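PDB 3DRF: oligopeptide-binding protein oppA from Lactococcus lactis, which captures oligopeptides in a large cleft as the receptor of the OppABCDF ABC transporter, which imports peptides needed for growth in milk. Local coordinates for residues S303-N308 with I468-W473; Y307-Y312 with K533-P538; G111-A116 with N167-K172; G71-D76 with G188-T193; G32-V37 with L250-Y255. All coordinates share one frame; numbering follows the deposited sequence. Where two conformers were deposited one is given.

Interactions 1 and 2 start from the same chain stretch and share Y307 and N308; their centres lie about 8 Å apart, on the mixed sheet that includes strands 292-307, 468-474 and 536-549. Interaction 5 joins strands 34-40 and 252-258 of a second sheet; interaction 4 falls between its two ends in sequence, and interaction 3 falls within interaction 4. Interactions 3 and 4 are about 16 Å apart between centres: interaction 3 holds the start of helix 116-127, which packs on interaction 4 through Y119 and Y123. Interaction 1 thus lies beside the bound peptide, while interactions 3 to 5 lie across the chain's centre in this receptor of the Venus flytrap type.

Interaction 1. Residues S303-N308 with I468-W473; sequences SLMYYN and ITDGSW
L304 and Y306 form hydrogen-bonded pairs with G471 and T469, so that strands 303-307 and 468-473 run antiparallel at 149° with their axes 4.6 Å apart. Four backbone hydrogen bonds tie them, two to each of these pairs. Y306 contributes the largest share of the buried surface. With its CG anti to the carbonyl carbon (chi1 -76°), the ring runs along the strands past G471, whose N lies at the ring edge. Glycine fits here because a CB would collide with Y306 CE2. Beyond it, W473 NE1 donates to Y306 OH over 2.9 Å, the hydroxyl lying in the indole plane and the two side chains crossing at about a right angle. L304 CD2 reaches the edge of the same indole, 3.7 Å from W473 CD1. A phenylalanine in place of Y306 would probably leave the N-H of W473 without its acceptor and free the indole to shift. On the other face, M305 CG packs 3.6 Å from I468 CG2, and M305 SD touches the same methyl, an apolar pairing suited to a buried sheet. W473 also pairs with the bound peptide in an antiparallel ladder. The buried indole bond therefore probably helps to fix a tryptophan that sits directly beside the ligand, and its N-H is satisfied by the tyrosine hydroxyl.

Interaction 2. Residues Y307-Y312 with K533-P538; sequences YNLGHY and KAYVIP
Y307 presents the edge of its ring to the backbone of A534: the carbonyl oxygen of A534 lies in the ring plane, 3.2 Å from Y307 CD2. This is the close side of the contact. The polarised C-H groups of an aromatic rim suit a carbonyl approached in this way. Farther along the ring, I537 CG1 comes 3.9 Å from Y307 CE2, the two side chains meeting at a slant, and the phenol oxygen has a weak bond to R333 O. A second tight point is L309 CD1, a branch methyl set 3.4 Å from Y535 CD1, with the leucine at about a right angle to the tyrosine. Y535 is itself held elsewhere, stacked on F496 and bonded through OH to D498. Between these points, Y307 N reaches Y535 O only by a weak bond of 3.5 Å, and a water takes over, donating to Y307 O and to Y535 O at 2.8 Å each. Two carbonyl acceptors that cannot bond to each other are thereby joined. The positive phi (60°) of A534 breaks helix 516-533 and turns the chain toward strand 536-549. The arrangement is that of a helix turning into a strand: 536-549 pairs antiparallel with 292-307, and the water bridges them near the end of one and the start of the other, consistent with the backbones parting there.

Interaction 3. Residues G111-A116 with N167-K172; sequences GSEVTA and NGKVIK
E113 and K169 both set CG anti to their carbonyl carbon and then bend at chi2 (-67° and -75°). The lysine's CB leaves away from segment 111-116, but the bend returns its end to it, and the two side chains cross at about a right angle. In one of the two conformers of E113, K169 NZ meets E113 OE1 at 2.7 Å in a salt bridge, almost in line with the C-O bond. It also donates to V114 O over 2.9 Å, in the carbonyl plane, and R103 O accepts from it as well. Farther along the segment, A116 N bonds to G168 O at 2.8 Å. A116 opens helix 116-127, and T115 caps it while D118 bonds back to T115 N, as in a capping box. The small A116 lets I171 CG1 approach its CB to 3.7 Å. One long lysine thus gathers one carboxylate oxygen and the carbonyls of V114 and R103, joining the loop before helix 116-127 to the one before strand 170-174.

Interaction 4. Residues G71-D76 with G188-T193; sequences GLFFTD and GYFLET
E192 and F73 bury more of their surface in this contact than any other residues, and T193 comes next. The ring of F73 turns its CD2-CE2 side to the aliphatic part of E192, with E192 CB 3.8 Å from F73 CD2 and E192 CG in the ring plane at its edge. E192 keeps CG anti to its carbonyl carbon and then runs extended (chi2 -177°), which carries the carboxylate past the phenyl ring, its plane 48° from the ring's. There a water donates to E192 OE1 (2.9 Å) and accepts from F73 N (3.1 Å). S185 OG and G186 N bind the two carboxylate oxygens; a glutamate suits the place because its methylenes pack against the ring while its end reaches polar partners. L72 N donates to E192 O over 2.9 Å, nearly along the C=O axis yet bent at the hydrogen (134°). T193 CG2 packs 4.0 Å from G71 CA, where the backbones form a single bridge. F190 CE1 also touches F73 CE2, at 4.1 Å. Around these residues, helix 116-127 meets L72 and F190 through Y119 and Y123, while A87 and V89 of strand 87-92 pack on F73 and F81 meets its ring.

Interaction 5. Residues G32-V37 with L250-Y255; sequences GGNLKV and LNSITY
V37 CG1 lies over one face of the Y255 ring, a CH-pi contact 3.7 Å from the ring centroid and 20° off its normal. CG1 is anti to the backbone N of V37 (chi1 -169°), which swings that methyl over the tyrosine and leaves CG2 to meet I253 CG2 at 3.8 Å. The ring hydroxyl bonds to N276 ND2. A serine here in place of Y255 would probably uncover V37 CG1 and leave N276 without its partner. The amides of N34 and N251 stand side by side with planes nearly perpendicular: N251 ND2 donates at 3.0 Å to a lone pair of N34 OD1. S252 OG gives the same oxygen a second bond of 2.7 Å. Just before the strand, G33 O likewise takes two N-H groups, N251 N at 2.8 Å and S252 N at 3.3 Å. Waters bridge L35 O to S252 OG and V37 O to T254 OG1. Opposite, L35 CB packs on L250 CD1 at 3.9 Å. The staggered bonds L35 N to S252 O, T254 N to L35 O and V37 N to T254 O mark parallel beta pairing, in a mixed five-stranded sheet consistent with the alpha/beta lobes of solute-binding proteins.

Interaction 1. Residues S303-N308 with I468-W473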
# COMPACT_ATOMS: atom_id res chain seq x y z
N SER A 303 -0.46 -10.04 -1.13
CA SER A 303 -1.22 -10.37 0.09
C SER A 303 -0.40 -11.31 0.99
O SER A 303 0.36 -12.06 0.52
CB SER A 303 -2.62 -10.92 -0.18
OG SER A 303 -2.52 -12.17 -0.89
N LEU A 304 -0.66 -11.21 2.28
CA LEU A 304 0.13 -11.90 3.29
C LEU A 304 -0.64 -12.02 4.57
O LEU A 304 -1.48 -11.28 4.88
CB LEU A 304 1.51 -11.20 3.51
CG LEU A 304 1.43 -9.88 4.26
CD1 LEU A 304 2.88 -9.50 4.60
CD2 LEU A 304 0.75 -8.73 3.41
N MET A 305 -0.30 -13.09 5.27
CA MET A 305 -0.85 -13.33 6.57
C MET A 305 0.14 -12.81 7.66
O MET A 305 1.30 -13.11 7.67
CB MET A 305 -1.05 -14.86 6.72
CG MET A 305 -1.68 -15.28 8.08
SD MET A 305 -2.30 -17.01 8.07
CE MET A 305 -0.74 -17.93 7.82
N TYR A 306 -0.38 -12.02 8.58
CA TYR A 306 0.37 -11.42 9.68
C TYR A 306 0.11 -12.12 10.99
O TYR A 306 -1.01 -12.50 11.27
CB TYR A 306 -0.11 -9.96 9.91
CG TYR A 306 0.41 -8.96 8.88
CD1 TYR A 306 1.60 -8.22 9.11
CD2 TYR A 306 -0.25 -8.74 7.70
CE1 TYR A 306 2.08 -7.28 8.21
CE2 TYR A 306 0.23 -7.79 6.79
CZ TYR A 306 1.38 -7.08 7.05
OH TYR A 306 1.82 -6.18 6.10
N TYR A 307 1.15 -12.20 11.81
CA TYR A 307 1.04 -12.63 13.22
C TYR A 307 1.30 -11.42 14.14
O TYR A 307 2.24 -10.68 13.93
CB TYR A 307 2.06 -13.72 13.49
CG TYR A 307 1.86 -15.00 12.66
CD1 TYR A 307 0.62 -15.64 12.57
CD2 TYR A 307 2.94 -15.53 11.96
CE1 TYR A 307 0.46 -16.80 11.84
CE2 TYR A 307 2.81 -16.72 11.22
CZ TYR A 307 1.56 -17.33 11.18
OH TYR A 307 1.40 -18.49 10.49
N ASN A 308 0.53 -11.32 15.21
CA ASN A 308 0.65 -10.20 16.14
C ASN A 308 1.68 -10.58 17.21
O ASN A 308 1.43 -11.42 18.04
CB ASN A 308 -0.72 -9.90 16.75
CG ASN A 308 -0.74 -8.60 17.53
OD1 ASN A 308 0.15 -7.82 17.48
ND2 ASN A 308 -1.82 -8.38 18.25
N ILE A 468 -3.92 -13.53 14.33
CA ILE A 468 -3.67 -13.74 12.89
C ILE A 468 -4.57 -12.75 12.17
O ILE A 468 -5.70 -12.57 12.54
CB ILE A 468 -4.08 -15.17 12.45
CG1 ILE A 468 -3.34 -16.26 13.27
CG2 ILE A 468 -3.84 -15.40 10.92
CD1 ILE A 468 -4.00 -17.69 13.07
N THR A 469 -4.07 -12.12 11.12
CA THR A 469 -4.90 -11.33 10.21
C THR A 469 -4.29 -11.47 8.80
O THR A 469 -3.26 -11.97 8.62
CB THR A 469 -5.07 -9.85 10.69
OG1 THR A 469 -6.17 -9.27 9.96
CG2 THR A 469 -3.83 -9.03 10.37
N ASP A 470 -5.04 -10.96 7.83
CA ASP A 470 -4.63 -10.90 6.41
C ASP A 470 -4.52 -9.46 6.00
O ASP A 470 -5.40 -8.69 6.29
CB ASP A 470 -5.70 -11.57 5.53
CG ASP A 470 -5.92 -13.03 5.89
OD1 ASP A 470 -4.92 -13.74 5.99
OD2 ASP A 470 -7.05 -13.43 6.04
N GLY A 471 -3.40 -9.11 5.37
CA GLY A 471 -3.24 -7.79 4.79
C GLY A 471 -3.03 -7.93 3.28
O GLY A 471 -2.73 -8.96 2.76
N SER A 472 -3.25 -6.85 2.58
CA SER A 472 -2.98 -6.77 1.14
C SER A 472 -2.41 -5.39 0.87
O SER A 472 -2.81 -4.42 1.52
CB SER A 472 -4.26 -6.97 0.31
OG SER A 472 -4.78 -8.28 0.45
N TRP A 473 -1.47 -5.30 -0.07
CA TRP A 473 -0.83 -4.05 -0.41
C TRP A 473 -0.81 -3.81 -1.89
O TRP A 473 -0.45 -4.70 -2.67
CB TRP A 473 0.62 -4.03 0.07
CG TRP A 473 0.78 -4.11 1.55
CD1 TRP A 473 1.02 -5.24 2.30
CD2 TRP A 473 0.72 -3.02 2.47
NE1 TRP A 473 1.10 -4.90 3.63
CE2 TRP A 473 0.93 -3.54 3.76
CE3 TRP A 473 0.52 -1.65 2.32
CZ2 TRP A 473 0.94 -2.73 4.90
CZ3 TRP A 473 0.52 -0.85 3.46
CH2 TRP A 473 0.71 -1.40 4.72

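Interaction 2. Residues Y307-Y312 with K533-P538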
# COMPACT_ATOMS: atom_id res chain seq x y z
N TYR A 307 1.15 -12.20 11.81
CA TYR A 307 1.04 -12.63 13.22
C TYR A 307 1.30 -11.42 14.14
O TYR A 307 2.24 -10.68 13.93
CB TYR A 307 2.06 -13.72 13.49
CG TYR A 307 1.86 -15.00 12.66
CD1 TYR A 307 0.62 -15.64 12.57
CD2 TYR A 307 2.94 -15.53 11.96
CE1 TYR A 307 0.46 -16.80 11.84
CE2 TYR A 307 2.81 -16.72 11.22
CZ TYR A 307 1.56 -17.33 11.18
OH TYR A 307 1.40 -18.49 10.49
N ASN A 308 0.53 -11.32 15.21
CA ASN A 308 0.65 -10.20 16.14
C ASN A 308 1.68 -10.58 17.21
O ASN A 308 1.43 -11.42 18.04
CB ASN A 308 -0.72 -9.90 16.75
CG ASN A 308 -0.74 -8.60 17.53
OD1 ASN A 308 0.15 -7.82 17.48
ND2 ASN A 308 -1.82 -8.38 18.25
N LEU A 309 2.83 -9.91 17.17
CA LEU A 309 3.98 -10.28 17.99
C LEU A 309 4.51 -9.17 18.89
O LEU A 309 5.47 -9.33 19.53
CB LEU A 309 5.13 -10.73 17.06
CG LEU A 309 4.77 -11.94 16.17
CD1 LEU A 309 5.97 -12.17 15.19
CD2 LEU A 309 4.48 -13.24 16.94
N GLY A 310 3.85 -8.03 18.90
CA GLY A 310 4.33 -6.93 19.72
C GLY A 310 3.41 -5.72 19.73
O GLY A 310 2.25 -5.83 19.55
N HIS A 311 4.01 -4.57 20.00
CA HIS A 311 3.32 -3.27 20.01
C HIS A 311 4.22 -2.20 19.34
O HIS A 311 5.39 -2.42 19.14
CB HIS A 311 2.90 -2.91 21.46
CG HIS A 311 4.01 -2.36 22.30
ND1 HIS A 311 4.86 -3.15 23.03
CD2 HIS A 311 4.32 -1.08 22.60
CE1 HIS A 311 5.69 -2.38 23.69
NE2 HIS A 311 5.38 -1.12 23.46
N TYR A 312 3.63 -1.04 19.05
CA TYR A 312 4.35 0.13 18.51
C TYR A 312 4.47 1.21 19.59
O TYR A 312 3.48 1.62 20.16
CB TYR A 312 3.63 0.66 17.28
CG TYR A 312 4.46 1.71 16.57
CD1 TYR A 312 5.51 1.35 15.74
CD2 TYR A 312 4.23 3.03 16.78
CE1 TYR A 312 6.28 2.31 15.10
CE2 TYR A 312 5.00 4.03 16.13
CZ TYR A 312 6.04 3.65 15.31
OH TYR A 312 6.77 4.65 14.70
N LYS A 533 11.80 -17.05 9.32
CA LYS A 533 11.37 -16.41 10.56
C LYS A 533 9.83 -16.52 10.69
O LYS A 533 9.33 -16.66 11.75
CB LYS A 533 11.76 -14.92 10.56
CG LYS A 533 13.28 -14.60 10.66
CD LYS A 533 13.86 -14.64 12.03
CE LYS A 533 15.36 -14.26 12.05
NZ LYS A 533 15.83 -14.07 13.55
N ALA A 534 9.16 -16.37 9.57
CA ALA A 534 7.72 -16.59 9.49
C ALA A 534 6.95 -15.65 10.43
O ALA A 534 5.95 -15.99 10.97
CB ALA A 534 7.40 -18.09 9.79
N TYR A 535 7.44 -14.42 10.52
CA TYR A 535 6.66 -13.37 11.18
C TYR A 535 5.45 -12.97 10.33
O TYR A 535 4.49 -12.55 10.87
CB TYR A 535 7.54 -12.14 11.42
CG TYR A 535 8.78 -12.38 12.32
CD1 TYR A 535 8.73 -13.17 13.46
CD2 TYR A 535 10.00 -11.78 12.03
CE1 TYR A 535 9.85 -13.33 14.27
CE2 TYR A 535 11.11 -11.94 12.84
CZ TYR A 535 11.02 -12.69 13.95
OH TYR A 535 12.08 -12.87 14.82
N VAL A 536 5.59 -13.14 9.01
CA VAL A 536 4.47 -13.02 8.08
C VAL A 536 4.63 -14.18 7.09
O VAL A 536 5.70 -14.70 6.92
CB VAL A 536 4.49 -11.65 7.34
CG1 VAL A 536 4.34 -10.48 8.35
CG2 VAL A 536 5.78 -11.50 6.49
N ILE A 537 3.52 -14.55 6.48
CA ILE A 537 3.49 -15.63 5.49
C ILE A 537 2.91 -15.04 4.17
O ILE A 537 1.84 -14.56 4.12
CB ILE A 537 2.56 -16.80 5.95
CG1 ILE A 537 2.91 -17.34 7.37
CG2 ILE A 537 2.57 -17.94 4.90
CD1 ILE A 537 4.32 -17.99 7.49
N PRO A 538 3.69 -15.14 3.08
CA PRO A 538 3.20 -14.61 1.79
C PRO A 538 1.96 -15.42 1.37
O PRO A 538 1.94 -16.60 1.53
CB PRO A 538 4.34 -14.88 0.81
CG PRO A 538 5.58 -15.06 1.70
CD PRO A 538 5.06 -15.71 2.95
O HOH W 1 4.30 -10.06 12.08

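Interaction 3. Residues G111-A116 with N167-K172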
# COMPACT_ATOMS: atom_id res chain seq x y z
N GLY A 111 -5.50 28.65 -8.68
CA GLY A 111 -4.65 29.58 -9.43
C GLY A 111 -3.35 30.03 -8.72
O GLY A 111 -2.52 30.64 -9.35
N SER A 112 -3.18 29.65 -7.46
CA SER A 112 -1.96 29.98 -6.72
C SER A 112 -0.78 29.09 -7.14
O SER A 112 -0.97 28.04 -7.70
CB SER A 112 -2.20 29.88 -5.20
OG SER A 112 -2.46 28.52 -4.82
N GLU A 113 0.40 29.61 -6.91
CA GLU A 113 1.59 28.86 -7.33
C GLU A 113 1.89 27.68 -6.42
O GLU A 113 1.74 27.78 -5.21
CB GLU A 113 2.83 29.75 -7.34
CG GLU A 113 2.84 30.83 -8.40
CD GLU A 113 2.92 30.26 -9.82
OE1 GLU A 113 3.79 29.40 -10.08
OE2 GLU A 113 2.11 30.68 -10.67
N VAL A 114 2.26 26.55 -7.04
CA VAL A 114 2.95 25.51 -6.28
C VAL A 114 4.42 25.86 -6.09
O VAL A 114 5.12 26.22 -7.05
CB VAL A 114 2.84 24.14 -6.97
CG1 VAL A 114 3.49 23.06 -6.12
CG2 VAL A 114 1.38 23.81 -7.26
N THR A 115 4.85 25.90 -4.85
CA THR A 115 6.18 26.40 -4.49
C THR A 115 7.04 25.37 -3.78
O THR A 115 6.59 24.34 -3.35
CB THR A 115 6.04 27.63 -3.49
OG1 THR A 115 5.57 27.16 -2.23
CG2 THR A 115 5.11 28.73 -4.10
N ALA A 116 8.29 25.73 -3.58
CA ALA A 116 9.29 24.90 -2.85
C ALA A 116 8.74 24.54 -1.45
O ALA A 116 8.86 23.40 -1.01
CB ALA A 116 10.63 25.70 -2.74
N ASN A 167 9.26 30.51 -1.80
CA ASN A 167 8.29 30.83 -2.84
C ASN A 167 8.83 30.62 -4.26
O ASN A 167 8.16 30.86 -5.23
CB ASN A 167 7.72 32.26 -2.63
CG ASN A 167 6.83 32.35 -1.40
OD1 ASN A 167 6.06 31.47 -1.12
ND2 ASN A 167 7.03 33.37 -0.64
N GLY A 168 10.07 30.12 -4.34
CA GLY A 168 10.68 29.65 -5.58
C GLY A 168 10.21 28.23 -5.94
O GLY A 168 9.26 27.69 -5.37
N LYS A 169 10.90 27.69 -6.92
CA LYS A 169 10.49 26.42 -7.55
C LYS A 169 11.48 25.26 -7.31
O LYS A 169 11.28 24.20 -7.80
CB LYS A 169 10.27 26.66 -9.07
CG LYS A 169 9.11 27.58 -9.42
CD LYS A 169 7.77 26.88 -9.23
CE LYS A 169 6.62 27.90 -9.55
NZ LYS A 169 5.33 27.18 -9.75
N VAL A 170 12.52 25.53 -6.54
CA VAL A 170 13.63 24.55 -6.36
C VAL A 170 13.78 24.13 -4.90
O VAL A 170 13.77 24.91 -4.02
CB VAL A 170 14.98 25.14 -6.90
CG1 VAL A 170 16.12 24.07 -6.84
CG2 VAL A 170 14.82 25.71 -8.34
N ILE A 171 13.93 22.83 -4.71
CA ILE A 171 14.20 22.24 -3.40
C ILE A 171 15.43 21.31 -3.47
O ILE A 171 15.52 20.48 -4.30
CB ILE A 171 12.99 21.39 -2.89
CG1 ILE A 171 11.67 22.16 -3.10
CG2 ILE A 171 13.21 21.14 -1.36
CD1 ILE A 171 10.87 21.68 -4.40
N LYS A 172 16.35 21.52 -2.57
CA LYS A 172 17.50 20.63 -2.39
C LYS A 172 17.26 19.75 -1.16
O LYS A 172 17.02 20.23 -0.08
CB LYS A 172 18.78 21.46 -2.12
CG LYS A 172 20.06 20.63 -1.92
CD LYS A 172 21.26 21.56 -1.54
CE LYS A 172 22.15 20.88 -0.48
NZ LYS A 172 23.33 21.76 -0.11

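Interaction 4. Residues G71-D76 with G188-T193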
# COMPACT_ATOMS: atom_id res chain seq x y z
N GLY A 71 1.00 13.96 -7.07
CA GLY A 71 2.26 13.39 -7.53
C GLY A 71 2.96 14.31 -8.52
O GLY A 71 2.32 14.98 -9.32
N LEU A 72 4.29 14.35 -8.44
CA LEU A 72 5.10 15.31 -9.20
C LEU A 72 5.80 14.79 -10.46
O LEU A 72 6.03 15.53 -11.34
CB LEU A 72 6.20 15.90 -8.28
CG LEU A 72 5.71 16.85 -7.20
CD1 LEU A 72 6.88 17.22 -6.34
CD2 LEU A 72 5.02 18.14 -7.84
N PHE A 73 6.19 13.52 -10.44
CA PHE A 73 7.17 13.03 -11.44
C PHE A 73 6.58 12.06 -12.45
O PHE A 73 5.78 11.23 -12.14
CB PHE A 73 8.34 12.34 -10.72
CG PHE A 73 8.99 13.20 -9.65
CD1 PHE A 73 9.59 14.39 -10.00
CD2 PHE A 73 8.99 12.79 -8.33
CE1 PHE A 73 10.18 15.23 -9.02
CE2 PHE A 73 9.58 13.62 -7.33
CZ PHE A 73 10.17 14.86 -7.68
N PHE A 74 7.04 12.16 -13.68
CA PHE A 74 6.73 11.18 -14.70
C PHE A 74 7.80 10.09 -14.65
O PHE A 74 8.87 10.32 -14.16
CB PHE A 74 6.73 11.83 -16.10
CG PHE A 74 5.45 12.61 -16.47
CD1 PHE A 74 4.42 12.75 -15.59
CD2 PHE A 74 5.31 13.18 -17.73
CE1 PHE A 74 3.25 13.44 -15.94
CE2 PHE A 74 4.13 13.89 -18.07
CZ PHE A 74 3.17 14.01 -17.16
N THR A 75 7.43 8.94 -15.18
CA THR A 75 8.34 7.79 -15.30
C THR A 75 8.16 7.11 -16.63
O THR A 75 7.22 7.34 -17.31
CB THR A 75 8.15 6.69 -14.20
OG1 THR A 75 6.93 5.97 -14.45
CG2 THR A 75 8.11 7.29 -12.75
N ASP A 76 9.13 6.28 -16.96
CA ASP A 76 8.99 5.33 -18.09
C ASP A 76 8.27 4.07 -17.62
O ASP A 76 7.83 4.03 -16.51
CB ASP A 76 10.34 5.02 -18.74
CG ASP A 76 11.33 4.29 -17.81
OD1 ASP A 76 10.94 3.73 -16.84
OD2 ASP A 76 12.49 4.32 -18.17
N GLY A 188 10.85 5.73 -1.72
CA GLY A 188 10.54 6.04 -0.31
C GLY A 188 11.58 6.90 0.40
O GLY A 188 11.32 7.39 1.44
N TYR A 189 12.75 7.09 -0.18
CA TYR A 189 13.86 7.91 0.42
C TYR A 189 13.70 9.42 0.19
O TYR A 189 14.20 10.18 0.93
CB TYR A 189 15.23 7.37 -0.05
CG TYR A 189 15.54 6.01 0.57
CD1 TYR A 189 15.97 5.92 1.86
CD2 TYR A 189 15.33 4.82 -0.14
CE1 TYR A 189 16.25 4.69 2.47
CE2 TYR A 189 15.58 3.56 0.45
CZ TYR A 189 16.04 3.52 1.76
OH TYR A 189 16.31 2.33 2.41
N PHE A 190 12.97 9.79 -0.85
CA PHE A 190 12.47 11.17 -1.00
C PHE A 190 11.04 11.04 -1.50
O PHE A 190 10.68 10.12 -2.16
CB PHE A 190 13.35 12.08 -1.87
CG PHE A 190 13.51 11.64 -3.31
CD1 PHE A 190 12.61 12.07 -4.30
CD2 PHE A 190 14.58 10.80 -3.69
CE1 PHE A 190 12.79 11.66 -5.64
CE2 PHE A 190 14.73 10.41 -5.00
CZ PHE A 190 13.89 10.83 -5.97
N LEU A 191 10.23 11.99 -1.10
CA LEU A 191 8.79 11.98 -1.38
C LEU A 191 8.50 12.65 -2.72
O LEU A 191 9.32 13.34 -3.27
CB LEU A 191 7.99 12.65 -0.21
CG LEU A 191 8.23 11.99 1.19
CD1 LEU A 191 7.53 12.77 2.33
CD2 LEU A 191 7.79 10.47 1.17
N GLU A 192 7.27 12.46 -3.19
CA GLU A 192 6.95 12.80 -4.59
C GLU A 192 5.67 13.57 -4.75
O GLU A 192 5.16 13.64 -5.82
CB GLU A 192 6.88 11.49 -5.44
CG GLU A 192 8.14 10.59 -5.33
CD GLU A 192 8.08 9.36 -6.21
OE1 GLU A 192 7.52 9.39 -7.29
OE2 GLU A 192 8.64 8.39 -5.79
N THR A 193 5.16 14.14 -3.66
CA THR A 193 3.92 14.93 -3.69
C THR A 193 4.13 16.29 -3.03
O THR A 193 5.05 16.47 -2.32
CB THR A 193 2.76 14.17 -2.96
OG1 THR A 193 3.11 13.97 -1.58
CG2 THR A 193 2.50 12.78 -3.60
O HOH W 2 5.65 11.05 -8.70

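Interaction 5. Residues G32-V37 with L250-Y255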
# COMPACT_ATOMS: atom_id res chain seq x y z
N GLY A 32 -16.53 17.91 -24.85
CA GLY A 32 -16.34 16.49 -24.66
C GLY A 32 -17.34 15.76 -23.72
O GLY A 32 -18.28 16.29 -23.23
N GLY A 33 -17.09 14.48 -23.52
CA GLY A 33 -18.03 13.62 -22.85
C GLY A 33 -18.02 13.65 -21.33
O GLY A 33 -17.25 14.36 -20.72
N ASN A 34 -18.88 12.84 -20.76
CA ASN A 34 -19.05 12.74 -19.31
C ASN A 34 -18.88 11.28 -18.90
O ASN A 34 -19.74 10.49 -19.08
CB ASN A 34 -20.43 13.29 -18.90
CG ASN A 34 -20.55 14.79 -19.28
OD1 ASN A 34 -19.92 15.64 -18.73
ND2 ASN A 34 -21.34 15.08 -20.27
N LEU A 35 -17.72 11.00 -18.34
CA LEU A 35 -17.32 9.62 -18.04
C LEU A 35 -17.80 9.23 -16.65
O LEU A 35 -17.82 10.02 -15.78
CB LEU A 35 -15.78 9.53 -18.11
CG LEU A 35 -15.13 8.13 -17.97
CD1 LEU A 35 -15.30 7.38 -19.28
CD2 LEU A 35 -13.66 8.31 -17.69
N LYS A 36 -18.18 7.98 -16.52
CA LYS A 36 -18.64 7.45 -15.24
C LYS A 36 -17.71 6.30 -14.83
O LYS A 36 -17.65 5.31 -15.50
CB LYS A 36 -20.07 6.91 -15.36
CG LYS A 36 -21.11 8.08 -15.60
CD LYS A 36 -22.46 7.53 -15.49
CE LYS A 36 -22.57 6.65 -16.66
NZ LYS A 36 -23.99 6.05 -16.80
N VAL A 37 -17.03 6.46 -13.70
CA VAL A 37 -16.08 5.48 -13.19
C VAL A 37 -16.48 5.08 -11.78
O VAL A 37 -16.98 5.85 -11.04
CB VAL A 37 -14.63 6.09 -13.16
CG1 VAL A 37 -13.58 5.00 -12.89
CG2 VAL A 37 -14.29 6.77 -14.48
N LEU A 250 -12.41 15.32 -22.01
CA LEU A 250 -13.69 15.19 -21.32
C LEU A 250 -14.20 16.47 -20.68
O LEU A 250 -13.41 17.29 -20.34
CB LEU A 250 -13.67 14.10 -20.23
CG LEU A 250 -13.39 12.66 -20.68
CD1 LEU A 250 -12.93 11.80 -19.50
CD2 LEU A 250 -14.64 11.98 -21.30
N ASN A 251 -15.51 16.60 -20.63
CA ASN A 251 -16.18 17.61 -19.84
C ASN A 251 -16.24 17.28 -18.36
O ASN A 251 -16.12 18.17 -17.57
CB ASN A 251 -17.61 17.84 -20.39
CG ASN A 251 -18.35 18.96 -19.68
OD1 ASN A 251 -17.97 20.08 -19.72
ND2 ASN A 251 -19.37 18.60 -19.00
N SER A 252 -16.45 16.02 -17.98
CA SER A 252 -16.50 15.68 -16.55
C SER A 252 -16.19 14.21 -16.37
O SER A 252 -16.26 13.45 -17.29
CB SER A 252 -17.85 16.02 -15.94
OG SER A 252 -18.83 15.07 -16.30
N ILE A 253 -15.86 13.87 -15.14
CA ILE A 253 -15.76 12.49 -14.67
C ILE A 253 -16.44 12.34 -13.33
O ILE A 253 -16.13 13.11 -12.47
CB ILE A 253 -14.26 12.02 -14.50
CG1 ILE A 253 -13.47 12.18 -15.79
CG2 ILE A 253 -14.22 10.53 -13.97
CD1 ILE A 253 -11.91 12.14 -15.62
N THR A 254 -17.32 11.37 -13.15
CA THR A 254 -17.84 11.06 -11.83
C THR A 254 -17.10 9.78 -11.38
O THR A 254 -16.83 8.87 -12.16
CB THR A 254 -19.36 10.90 -11.86
OG1 THR A 254 -19.70 9.80 -12.72
CG2 THR A 254 -19.98 12.19 -12.35
N TYR A 255 -16.73 9.74 -10.13
CA TYR A 255 -15.98 8.60 -9.59
C TYR A 255 -16.66 8.20 -8.29
O TYR A 255 -16.73 8.99 -7.40
CB TYR A 255 -14.49 8.96 -9.39
CG TYR A 255 -13.48 7.84 -9.65
CD1 TYR A 255 -13.70 6.55 -9.27
CD2 TYR A 255 -12.31 8.10 -10.28
CE1 TYR A 255 -12.77 5.56 -9.49
CE2 TYR A 255 -11.38 7.11 -10.52
CZ TYR A 255 -11.64 5.85 -10.13
OH TYR A 255 -10.74 4.86 -10.40
O HOH W 3 -19.59 12.36 -15.65
O HOH W 4 -19.55 7.32 -11.74